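Local coordinates for uncharacterized protein (Parabacteroides distasonis, PDB 4Q34) that is of unknown function but probably acts as an esterase, having an alpha/beta-hydrolase domain, at residues A15-T19 and H30-A34; F51-V55 and T174-G178; V86-R91 and V155-Y160; E99-I103 and P146-T150. All coordinates share one frame; numbering follows the deposited sequence. Where two conformers were deposited one is given.

Contact 1. Residues A15-T19 and H30-A34; sequences AVGGT and HGDHA
Val-16 and Ala-34 form a hydrogen-bonded antiparallel pair in which Val-16 N gives to Ala-34 O and Ala-34 N gives to Val-16 O, each at 2.9 Å. Thr-19 and Gly-31 make a second such pair: Thr-19 N reaches Gly-31 O at 2.9 Å, nearly straight at 169°, while the bond from Gly-31 N to Thr-19 O stretches to 3.2 Å. Between these rungs the ladder is broken. Gly-17 and Gly-18 both have positive phi, which glycine adopts easily, and Gly-18 CA, with no side chain in the way, comes within 3.4 Å of Gly-31 O. A CA-H...O contact also runs from Gly-18 CA to Asp-32 O (3.5 Å).

The strands belong to the antiparallel N-terminal part of the alpha/beta-hydrolase sheet, where 10-16 and 19-22 both pair with the long strand 28-41.

Among the side chains, Val-16 CG1 meets Ala-34 CB at 4.0 Å on the face covered by helix 153-167; the small methyl of Ala-34 suits the close approach of Ala-159 there. On the opposite face the His-33 ring lies obliquely beside the Ala-15 methyl, His-33 CD2 to Ala-15 CB 3.9 Å. His-33 ND1 is hydrogen-bonded to Arg-142 of the second subunit, which also bonds the carbonyls of Thr-19 and Gly-31, and Asp-32 OD2 is shared by Thr-98 and Arg-90.

Contact 2. Residues F51-V55 and T174-G178; sequences FAHGV and THSQG
Ala-52 and Thr-174 pair in parallel strands, their CB and CG2 methyls 4.0 Å apart; His-175 N makes a weak bond to Ala-52 O. The chain then makes a type II' beta turn from His-175 to Gly-178, with Ser-176 at positive phi. This sharp turn after strand 170-175 is consistent with the nucleophile elbow of alpha/beta hydrolases, Ser-176 being the probable nucleophile. Facing it, Gly-54 has no side chain, so the turn can lie close against its CA.

His-175 sets CG opposite its backbone N (chi1 -174°), which carries ND1 to within 2.8 Å of a water that accepts from Gly-54 N. Ser-176 CB sits over the centre of the His-175 ring. His-53 points away from the elbow, and its ND1 donates in the ring plane to a lone pair of Gly-54 O at 2.9 Å, which fixes the ring's rotation. In one of two conformers, Gln-177 bends at chi2 (75°) and crosses Val-55; Val-55 N donates to Gln-177 OE1 at 2.8 Å from above the amide plane (47° out of it).

His-298 O accepts from His-175 NE2. Helix 178-185 starts at Gly-178, and strand 49-52 lies between 83-87 and 170-175.

Contact 3. Residues V86-R91 and V155-Y160; sequences VDQPRR and VYSDAY
Where strand 83-87 of the alpha/beta-hydrolase sheet ends, a type II turn from Gln-88 to Arg-91 packs on helix 153-167, with Gln-88 and Pro-89 bearing on Tyr-156. The Gln-88 amide lies stacked over one face of the Tyr-156 ring, planes 21° apart, and NE2 is displaced toward the rim, 3.3 Å from both CE2 and CZ. An extended chain beyond CG (chi2 -170°) carries the amide across the ring, and CG itself makes a CH-pi contact over the face.

One water joins the Gln-88 amide, the Pro-89 carbonyl and the Tyr-156 hydroxyl, accepting from Gln-88 NE2 at 3.0 Å and donating to Pro-89 O at 2.8 Å. A second bridges Gln-88 OE1 and Tyr-160 OH, so a long amide suits this place, reaching one water with each end.

Pro-89, whose fixed phi fits the second position of the turn, fills the groove of the helix: CG meets Ala-159 CB at 3.6 Å, and CB meets Val-155 CG1 at 3.8 Å. The extended Arg-90 lays one face of its guanidinium against Val-155 CG1, and Thr-150 O, Asp-32 and Glu-99 hold that group. Nearer the strand, Val-86 CG1 touches Tyr-160 CE1 at 3.6 Å.

Strand 28-41 adds Ala-34 beside Val-86, Pro-89 and Ala-159, while helix 178-185 borders Tyr-160 through Val-181 and Thr-185, and Tyr-160 also reaches Ala-52 of strand 49-52.

Contact 4. Residues E99-I103 and P146-T150; sequences ESVTI and PTIGT
Glu-99 grips Thr-150 with both carboxylate oxygens. Thr-150 N donates to OE1 of Glu-99 at 2.9 Å, on the syn side but 34° out of the carboxylate plane, while Thr-150 OG1 gives its proton to the syn lone pair of Glu-99 OE2 at 2.6 Å. Threonine suits the spot because the hydroxyl on its CB lies close enough to its own N-H for both to meet one carboxylate; OG1 is set between the backbone N and carbonyl carbon (chi1 58°), which turns it to OE2. OE1 also carries a salt bridge to Arg-90, whose positive charge would favour an ionised carboxylate.

Two waters fill in the rest of the polar link. One accepts from Glu-99 N at 3.0 Å and lies within bonding distance of Glu-99 OE1 and Ile-148 O; the other lies between Glu-99 O and that same Ile-148 O.

The segment 146-150 leads into helix 153-167 and is kinked by an inverse gamma turn centred on Ile-148, whose Gly-149 N to Thr-147 O bond is weak. Gly-149, at a positive phi of 145°, brings its bare CA to 3.1 Å from Glu-99 OE1. Val-101 to Ile-103 pair with a strand of the second subunit in an antiparallel ladder, which carries the sheet across the dimer interface.

Apolar contacts cover the remainder. Val-101 CG1 meets Ile-148 CG2 at 3.8 Å. Ile-103 and Pro-146 cross at about a right angle, CG2 to CB 4.0 Å. Val-101 and Ile-103, beta-branched, suit the strand. Besides these, Ile-103 CD1 comes to 3.3 Å from the backbone oxygen Thr-147 O.

In the fold
Contact 3 is the hub. Its Arg-90 bonds Asp-32 of contact 1 (NH2 to OD2 2.9 Å) and, in contact 4, Thr-150 O through NH1 and Ile-148 N through its own carbonyl. Its Arg-91 reaches contact 2, NH1 to Gly-54 O 2.8 Å, beside the probable nucleophile elbow; contact 2 lies about 10 Å from contact 3, centre to centre. Contact 4 is nested in the chain loop closed by contact 3, and both lie inside that of contact 2. Contacts 1 and 4, with centres about 15 Å apart, both touch the second subunit, and so lie at the dimer interface, whereas contact 2 sits near the centre of the chain.

Contact 1. Residues A15-T19 and H30-A34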
loop_
_atom_site.group_PDB
_atom_site.type_symbol
_atom_site.label_atom_id
_atom_site.label_comp_id
_atom_site.label_asym_id
_atom_site.label_seq_id
_atom_site.Cartn_x
_atom_site.Cartn_y
_atom_site.Cartn_z
ATOM N N ALA A 15 0.568 11.199 0.332
ATOM C CA ALA A 15 0.807 11.221 -1.089
ATOM C C ALA A 15 1.791 12.354 -1.373
ATOM O O ALA A 15 1.795 13.368 -0.671
ATOM C CB ALA A 15 -0.472 11.481 -1.864
ATOM N N VAL A 16 2.626 12.177 -2.395
ATOM C CA VAL A 16 3.623 13.196 -2.726
ATOM C C VAL A 16 3.744 13.320 -4.217
ATOM O O VAL A 16 3.687 12.319 -4.940
ATOM C CB VAL A 16 5.004 12.909 -2.066
ATOM C CG1 VAL A 16 5.681 11.661 -2.649
ATOM C CG2 VAL A 16 5.935 14.124 -2.101
ATOM N N GLY A 17 3.924 14.558 -4.690
ATOM C CA GLY A 17 4.000 14.803 -6.113
ATOM C C GLY A 17 2.660 14.623 -6.823
ATOM O O GLY A 17 1.581 14.727 -6.227
ATOM N N GLY A 18 2.753 14.327 -8.107
ATOM C CA GLY A 18 1.579 14.170 -8.945
ATOM C C GLY A 18 1.221 15.386 -9.732
ATOM O O GLY A 18 1.917 16.388 -9.669
ATOM N N THR A 19 0.150 15.254 -10.495
ATOM C CA THR A 19 -0.376 16.353 -11.300
ATOM C C THR A 19 -1.861 16.432 -11.101
ATOM O O THR A 19 -2.438 15.687 -10.295
ATOM C CB THR A 19 0.009 16.166 -12.792
ATOM O OG1 THR A 19 -0.235 17.402 -13.517
ATOM C CG2 THR A 19 -0.792 15.030 -13.408
ATOM N N HIS A 30 -6.874 14.585 -9.475
ATOM C CA HIS A 30 -5.573 14.457 -8.864
ATOM C C HIS A 30 -5.028 13.040 -8.974
ATOM O O HIS A 30 -5.520 12.129 -8.305
ATOM C CB HIS A 30 -5.651 14.809 -7.387
ATOM C CG HIS A 30 -5.969 16.238 -7.112
ATOM N ND1 HIS A 30 -7.193 16.790 -7.404
ATOM C CD2 HIS A 30 -5.225 17.231 -6.563
ATOM C CE1 HIS A 30 -7.190 18.073 -7.062
ATOM N NE2 HIS A 30 -6.000 18.369 -6.562
ATOM N N GLY A 31 -3.983 12.877 -9.773
ATOM C CA GLY A 31 -3.338 11.564 -9.975
ATOM C C GLY A 31 -1.843 11.631 -10.174
ATOM O O GLY A 31 -1.238 12.703 -10.191
ATOM N N ASP A 32 -1.235 10.474 -10.384
ATOM C CA ASP A 32 0.199 10.364 -10.663
ATOM C C ASP A 32 1.179 10.724 -9.495
ATOM O O ASP A 32 2.371 10.887 -9.706
ATOM C CB ASP A 32 0.578 11.095 -11.972
ATOM C CG ASP A 32 0.165 10.309 -13.236
ATOM O OD1 ASP A 32 -0.301 9.132 -13.132
ATOM O OD2 ASP A 32 0.305 10.899 -14.341
ATOM N N HIS A 33 0.655 10.806 -8.275
ATOM C CA HIS A 33 1.461 10.972 -7.057
ATOM C C HIS A 33 2.070 9.630 -6.718
ATOM O O HIS A 33 1.628 8.564 -7.203
ATOM C CB HIS A 33 0.567 11.418 -5.899
ATOM C CG HIS A 33 -0.677 10.589 -5.791
ATOM N ND1 HIS A 33 -1.797 10.852 -6.549
ATOM C CD2 HIS A 33 -0.945 9.437 -5.115
ATOM C CE1 HIS A 33 -2.711 9.924 -6.312
ATOM N NE2 HIS A 33 -2.219 9.060 -5.443
ATOM N N ALA A 34 3.060 9.649 -5.842
ATOM C CA ALA A 34 3.519 8.433 -5.170
ATOM C C ALA A 34 2.815 8.367 -3.826
ATOM O O ALA A 34 2.373 9.420 -3.294
ATOM C CB ALA A 34 5.031 8.478 -4.955
#

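Contact 2. Residues F51-V55 and T174-G178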
loop_
_atom_site.group_PDB
_atom_site.type_symbol
_atom_site.label_atom_id
_atom_site.label_comp_id
_atom_site.label_asym_id
_atom_site.label_seq_id
_atom_site.Cartn_x
_atom_site.Cartn_y
_atom_site.Cartn_z
ATOM N N PHE A 51 13.364 4.258 -0.225
ATOM C CA PHE A 51 13.438 3.000 -0.955
ATOM C C PHE A 51 12.536 2.987 -2.166
ATOM O O PHE A 51 11.336 3.268 -2.042
ATOM C CB PHE A 51 13.079 1.844 -0.007
ATOM C CG PHE A 51 14.066 1.640 1.107
ATOM C CD1 PHE A 51 15.175 0.838 0.951
ATOM C CD2 PHE A 51 13.883 2.238 2.319
ATOM C CE1 PHE A 51 16.079 0.639 1.966
ATOM C CE2 PHE A 51 14.787 2.046 3.348
ATOM C CZ PHE A 51 15.890 1.255 3.183
ATOM N N ALA A 52 13.096 2.629 -3.317
ATOM C CA ALA A 52 12.354 2.564 -4.588
ATOM C C ALA A 52 12.389 1.172 -5.243
ATOM O O ALA A 52 13.452 0.667 -5.633
ATOM C CB ALA A 52 12.941 3.555 -5.583
ATOM N N HIS A 53 11.227 0.605 -5.430
ATOM C CA HIS A 53 11.035 -0.709 -6.049
ATOM C C HIS A 53 11.185 -0.655 -7.576
ATOM O O HIS A 53 11.283 0.434 -8.187
ATOM C CB HIS A 53 9.631 -1.191 -5.692
ATOM C CG HIS A 53 8.555 -0.294 -6.210
ATOM N ND1 HIS A 53 8.156 -0.320 -7.522
ATOM C CD2 HIS A 53 7.863 0.718 -5.631
ATOM C CE1 HIS A 53 7.225 0.592 -7.718
ATOM N NE2 HIS A 53 7.031 1.237 -6.587
ATOM N N GLY A 54 11.147 -1.825 -8.199
ATOM C CA GLY A 54 11.192 -1.967 -9.632
ATOM C C GLY A 54 9.865 -2.377 -10.253
ATOM O O GLY A 54 8.789 -2.171 -9.676
ATOM N N VAL A 55 9.930 -2.952 -11.448
ATOM C CA VAL A 55 8.722 -3.164 -12.223
ATOM C C VAL A 55 7.893 -4.301 -11.612
ATOM O O VAL A 55 8.456 -5.281 -11.064
ATOM C CB VAL A 55 9.030 -3.489 -13.686
ATOM C CG1 VAL A 55 9.631 -4.886 -13.817
ATOM C CG2 VAL A 55 7.788 -3.376 -14.556
ATOM N N THR A 174 17.612 1.902 -4.393
ATOM C CA THR A 174 16.784 1.505 -5.519
ATOM C C THR A 174 16.975 0.056 -5.900
ATOM O O THR A 174 17.955 -0.601 -5.509
ATOM C CB THR A 174 17.017 2.396 -6.756
ATOM O OG1 THR A 174 18.305 2.157 -7.326
ATOM C CG2 THR A 174 16.868 3.901 -6.396
ATOM N N HIS A 175 16.012 -0.431 -6.681
ATOM C CA HIS A 175 16.025 -1.796 -7.179
ATOM C C HIS A 175 15.545 -1.899 -8.620
ATOM O O HIS A 175 14.467 -1.442 -8.944
ATOM C CB HIS A 175 15.070 -2.633 -6.322
ATOM C CG HIS A 175 15.095 -4.091 -6.650
ATOM N ND1 HIS A 175 13.967 -4.874 -6.642
ATOM C CD2 HIS A 175 16.125 -4.919 -6.952
ATOM C CE1 HIS A 175 14.283 -6.104 -6.987
ATOM N NE2 HIS A 175 15.593 -6.170 -7.128
ATOM N N SER A 176 16.360 -2.528 -9.478
ATOM C CA SER A 176 15.971 -2.922 -10.836
ATOM C C SER A 176 15.581 -1.703 -11.700
ATOM O O SER A 176 16.450 -0.891 -11.962
ATOM C CB SER A 176 14.931 -4.033 -10.779
ATOM O OG SER A 176 14.963 -4.738 -11.998
ATOM N N GLN A 177 14.323 -1.574 -12.118
ATOM C CA GLN A 177 13.903 -0.375 -12.851
ATOM C C GLN A 177 13.916 0.856 -11.973
ATOM O O GLN A 177 13.950 1.985 -12.466
ATOM C CB GLN A 177 12.526 -0.570 -13.444
ATOM C CG GLN A 177 12.494 -1.673 -14.497
ATOM C CD GLN A 177 12.548 -3.131 -13.984
ATOM O OE1 GLN A 177 12.355 -3.476 -12.785
ATOM N NE2 GLN A 177 12.797 -4.015 -14.935
ATOM N N GLY A 178 13.909 0.640 -10.664
ATOM C CA GLY A 178 14.243 1.702 -9.703
ATOM C C GLY A 178 15.604 2.345 -10.005
ATOM O O GLY A 178 15.852 3.482 -9.626
HETATM O O HOH W 1 11.267 -4.248 -6.733
#

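Contact 3. Residues V86-R91 and V155-Y160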
loop_
_atom_site.group_PDB
_atom_site.type_symbol
_atom_site.label_atom_id
_atom_site.label_comp_id
_atom_site.label_asym_id
_atom_site.label_seq_id
_atom_site.Cartn_x
_atom_site.Cartn_y
_atom_site.Cartn_z
ATOM N N VAL A 86 8.105 3.568 -0.537
ATOM C CA VAL A 86 7.320 4.265 -1.533
ATOM C C VAL A 86 6.640 3.264 -2.471
ATOM O O VAL A 86 7.252 2.239 -2.836
ATOM C CB VAL A 86 8.235 5.240 -2.346
ATOM C CG1 VAL A 86 7.410 6.004 -3.378
ATOM C CG2 VAL A 86 9.015 6.194 -1.404
ATOM N N ASP A 87 5.391 3.572 -2.855
ATOM C CA ASP A 87 4.756 3.032 -4.045
ATOM C C ASP A 87 4.753 4.180 -5.075
ATOM O O ASP A 87 4.163 5.250 -4.861
ATOM C CB ASP A 87 3.354 2.607 -3.782
ATOM C CG ASP A 87 3.253 1.547 -2.700
ATOM O OD1 ASP A 87 4.094 0.626 -2.586
ATOM O OD2 ASP A 87 2.238 1.611 -1.953
ATOM N N GLN A 88 5.494 3.973 -6.153
ATOM C CA GLN A 88 5.703 4.975 -7.149
ATOM C C GLN A 88 4.391 5.229 -7.861
ATOM O O GLN A 88 3.467 4.437 -7.748
ATOM C CB GLN A 88 6.816 4.552 -8.124
ATOM C CG GLN A 88 6.340 3.639 -9.243
ATOM C CD GLN A 88 7.413 3.008 -10.090
ATOM O OE1 GLN A 88 8.623 3.250 -9.942
ATOM N NE2 GLN A 88 6.954 2.159 -11.032
ATOM N N PRO A 89 4.285 6.378 -8.558
ATOM C CA PRO A 89 3.092 6.691 -9.381
ATOM C C PRO A 89 2.602 5.485 -10.170
ATOM O O PRO A 89 3.393 4.760 -10.777
ATOM C CB PRO A 89 3.606 7.782 -10.310
ATOM C CG PRO A 89 4.628 8.480 -9.494
ATOM C CD PRO A 89 5.370 7.304 -8.878
ATOM N N ARG A 90 1.281 5.326 -10.171
ATOM C CA ARG A 90 0.558 4.293 -10.935
ATOM C C ARG A 90 0.737 2.870 -10.419
ATOM O O ARG A 90 0.424 1.939 -11.121
ATOM C CB ARG A 90 0.932 4.356 -12.420
ATOM C CG ARG A 90 0.789 5.749 -12.985
ATOM C CD ARG A 90 1.380 5.891 -14.389
ATOM N NE ARG A 90 1.154 7.252 -14.873
ATOM C CZ ARG A 90 1.679 7.773 -15.989
ATOM N NH1 ARG A 90 2.483 7.043 -16.770
ATOM N NH2 ARG A 90 1.369 9.026 -16.341
ATOM N N ARG A 91 1.255 2.719 -9.204
ATOM C CA ARG A 91 1.556 1.415 -8.635
ATOM C C ARG A 91 0.937 1.250 -7.238
ATOM O O ARG A 91 1.117 2.103 -6.327
ATOM C CB ARG A 91 3.057 1.221 -8.559
ATOM C CG ARG A 91 3.490 -0.209 -8.329
ATOM C CD ARG A 91 3.262 -1.127 -9.535
ATOM N NE ARG A 91 4.012 -0.755 -10.735
ATOM C CZ ARG A 91 5.326 -0.912 -10.936
ATOM N NH1 ARG A 91 6.153 -1.386 -9.985
ATOM N NH2 ARG A 91 5.844 -0.537 -12.100
ATOM N N VAL A 155 7.591 10.627 -15.041
ATOM C CA VAL A 155 6.490 10.689 -14.062
ATOM C C VAL A 155 6.979 10.078 -12.734
ATOM O O VAL A 155 6.751 10.606 -11.664
ATOM C CB VAL A 155 5.243 9.956 -14.586
ATOM C CG1 VAL A 155 4.189 9.829 -13.500
ATOM C CG2 VAL A 155 4.652 10.676 -15.800
ATOM N N TYR A 156 7.696 8.960 -12.828
ATOM C CA TYR A 156 8.163 8.270 -11.629
ATOM C C TYR A 156 9.182 9.104 -10.901
ATOM O O TYR A 156 9.097 9.325 -9.673
ATOM C CB TYR A 156 8.764 6.900 -11.996
ATOM C CG TYR A 156 7.872 5.858 -12.652
ATOM C CD1 TYR A 156 6.455 5.942 -12.649
ATOM C CD2 TYR A 156 8.439 4.724 -13.209
ATOM C CE1 TYR A 156 5.674 4.969 -13.220
ATOM C CE2 TYR A 156 7.659 3.756 -13.816
ATOM C CZ TYR A 156 6.289 3.860 -13.807
ATOM O OH TYR A 156 5.500 2.872 -14.332
ATOM N N SER A 157 10.160 9.590 -11.636
ATOM C CA SER A 157 11.247 10.337 -11.006
ATOM C C SER A 157 10.749 11.721 -10.534
ATOM O O SER A 157 11.235 12.273 -9.556
ATOM C CB SER A 157 12.449 10.442 -11.938
ATOM O OG SER A 157 12.149 11.143 -13.129
ATOM N N ASP A 158 9.767 12.304 -11.214
ATOM C CA ASP A 158 9.219 13.533 -10.674
ATOM C C ASP A 158 8.670 13.377 -9.248
ATOM O O ASP A 158 8.787 14.275 -8.431
ATOM C CB ASP A 158 8.088 14.103 -11.556
ATOM C CG ASP A 158 8.589 14.863 -12.785
ATOM O OD1 ASP A 158 9.768 15.174 -12.921
ATOM O OD2 ASP A 158 7.729 15.145 -13.644
ATOM N N ALA A 159 8.005 12.281 -8.980
ATOM C CA ALA A 159 7.408 12.094 -7.663
ATOM C C ALA A 159 8.510 11.852 -6.639
ATOM O O ALA A 159 8.459 12.365 -5.533
ATOM C CB ALA A 159 6.403 10.994 -7.681
ATOM N N TYR A 160 9.541 11.093 -6.994
ATOM C CA TYR A 160 10.626 10.900 -6.037
ATOM C C TYR A 160 11.410 12.200 -5.787
ATOM O O TYR A 160 11.809 12.450 -4.643
ATOM C CB TYR A 160 11.572 9.792 -6.450
ATOM C CG TYR A 160 11.052 8.416 -6.200
ATOM C CD1 TYR A 160 11.176 7.820 -4.932
ATOM C CD2 TYR A 160 10.510 7.625 -7.247
ATOM C CE1 TYR A 160 10.736 6.535 -4.680
ATOM C CE2 TYR A 160 10.065 6.317 -7.003
ATOM C CZ TYR A 160 10.208 5.766 -5.717
ATOM O OH TYR A 160 9.770 4.474 -5.447
HETATM O O HOH W 2 10.103 2.922 -7.669
HETATM O O HOH W 3 4.088 2.274 -11.819
#

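Contact 4. Residues E99-I103 and P146-T150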
loop_
_atom_site.group_PDB
_atom_site.type_symbol
_atom_site.label_atom_id
_atom_site.label_comp_id
_atom_site.label_asym_id
_atom_site.label_seq_id
_atom_site.Cartn_x
_atom_site.Cartn_y
_atom_site.Cartn_z
ATOM N N GLU A 99 -4.011 8.099 -16.599
ATOM C CA GLU A 99 -4.284 7.491 -17.913
ATOM C C GLU A 99 -5.396 6.438 -17.867
ATOM O O GLU A 99 -5.634 5.778 -16.826
ATOM C CB GLU A 99 -3.043 6.765 -18.413
ATOM C CG GLU A 99 -1.844 7.634 -18.603
ATOM C CD GLU A 99 -0.583 6.825 -18.659
ATOM O OE1 GLU A 99 -0.285 6.161 -17.650
ATOM O OE2 GLU A 99 0.132 6.894 -19.681
ATOM N N SER A 100 -6.058 6.259 -19.007
ATOM C CA SER A 100 -6.966 5.147 -19.188
ATOM C C SER A 100 -6.078 3.946 -19.484
ATOM O O SER A 100 -5.096 4.084 -20.201
ATOM C CB SER A 100 -7.919 5.425 -20.354
ATOM O OG SER A 100 -8.865 6.424 -20.005
ATOM N N VAL A 101 -6.420 2.777 -18.954
ATOM C CA VAL A 101 -5.574 1.605 -19.130
ATOM C C VAL A 101 -6.406 0.327 -19.002
ATOM O O VAL A 101 -7.384 0.280 -18.253
ATOM C CB VAL A 101 -4.413 1.601 -18.104
ATOM C CG1 VAL A 101 -4.948 1.555 -16.695
ATOM C CG2 VAL A 101 -3.444 0.446 -18.372
ATOM N N THR A 102 -6.008 -0.706 -19.743
ATOM C CA THR A 102 -6.597 -2.034 -19.620
ATOM C C THR A 102 -5.546 -2.944 -18.994
ATOM O O THR A 102 -4.406 -2.997 -19.475
ATOM C CB THR A 102 -7.085 -2.572 -20.958
ATOM O OG1 THR A 102 -8.146 -1.737 -21.414
ATOM C CG2 THR A 102 -7.623 -3.970 -20.812
ATOM N N ILE A 103 -5.947 -3.614 -17.915
ATOM C CA ILE A 103 -5.107 -4.517 -17.181
ATOM C C ILE A 103 -5.692 -5.913 -17.399
ATOM O O ILE A 103 -6.875 -6.108 -17.215
ATOM C CB ILE A 103 -5.171 -4.213 -15.675
ATOM C CG1 ILE A 103 -4.749 -2.775 -15.349
ATOM C CG2 ILE A 103 -4.313 -5.203 -14.900
ATOM C CD1 ILE A 103 -3.356 -2.454 -15.721
ATOM N N PRO A 146 0.011 -4.494 -10.494
ATOM C CA PRO A 146 0.120 -3.940 -11.827
ATOM C C PRO A 146 0.324 -2.426 -11.872
ATOM O O PRO A 146 0.081 -1.726 -10.889
ATOM C CB PRO A 146 -1.198 -4.357 -12.486
ATOM C CG PRO A 146 -2.162 -4.382 -11.316
ATOM C CD PRO A 146 -1.369 -4.921 -10.182
ATOM N N THR A 147 0.835 -1.947 -12.996
ATOM C CA THR A 147 0.944 -0.528 -13.293
ATOM C C THR A 147 -0.354 -0.046 -13.888
ATOM O O THR A 147 -0.813 -0.546 -14.926
ATOM C CB THR A 147 2.122 -0.290 -14.248
ATOM O OG1 THR A 147 3.335 -0.712 -13.587
ATOM C CG2 THR A 147 2.226 1.150 -14.693
ATOM N N ILE A 148 -0.929 0.975 -13.262
ATOM C CA ILE A 148 -2.229 1.489 -13.677
ATOM C C ILE A 148 -1.995 2.660 -14.628
ATOM O O ILE A 148 -2.236 3.844 -14.324
ATOM C CB ILE A 148 -3.124 1.866 -12.465
ATOM C CG1 ILE A 148 -3.062 0.788 -11.359
ATOM C CG2 ILE A 148 -4.555 2.083 -12.911
ATOM C CD1 ILE A 148 -3.293 -0.635 -11.832
ATOM N N GLY A 149 -1.496 2.314 -15.798
ATOM C CA GLY A 149 -1.055 3.274 -16.791
ATOM C C GLY A 149 0.147 2.714 -17.522
ATOM O O GLY A 149 0.312 1.480 -17.611
ATOM N N THR A 150 0.974 3.615 -18.057
ATOM C CA THR A 150 2.180 3.261 -18.811
ATOM C C THR A 150 3.409 3.548 -17.991
ATOM O O THR A 150 3.384 4.383 -17.081
ATOM C CB THR A 150 2.318 4.098 -20.115
ATOM O OG1 THR A 150 2.350 5.510 -19.811
ATOM C CG2 THR A 150 1.198 3.782 -21.038
HETATM O O HOH W 4 -1.876 6.402 -15.365
HETATM O O HOH W 5 -4.842 5.384 -14.212
#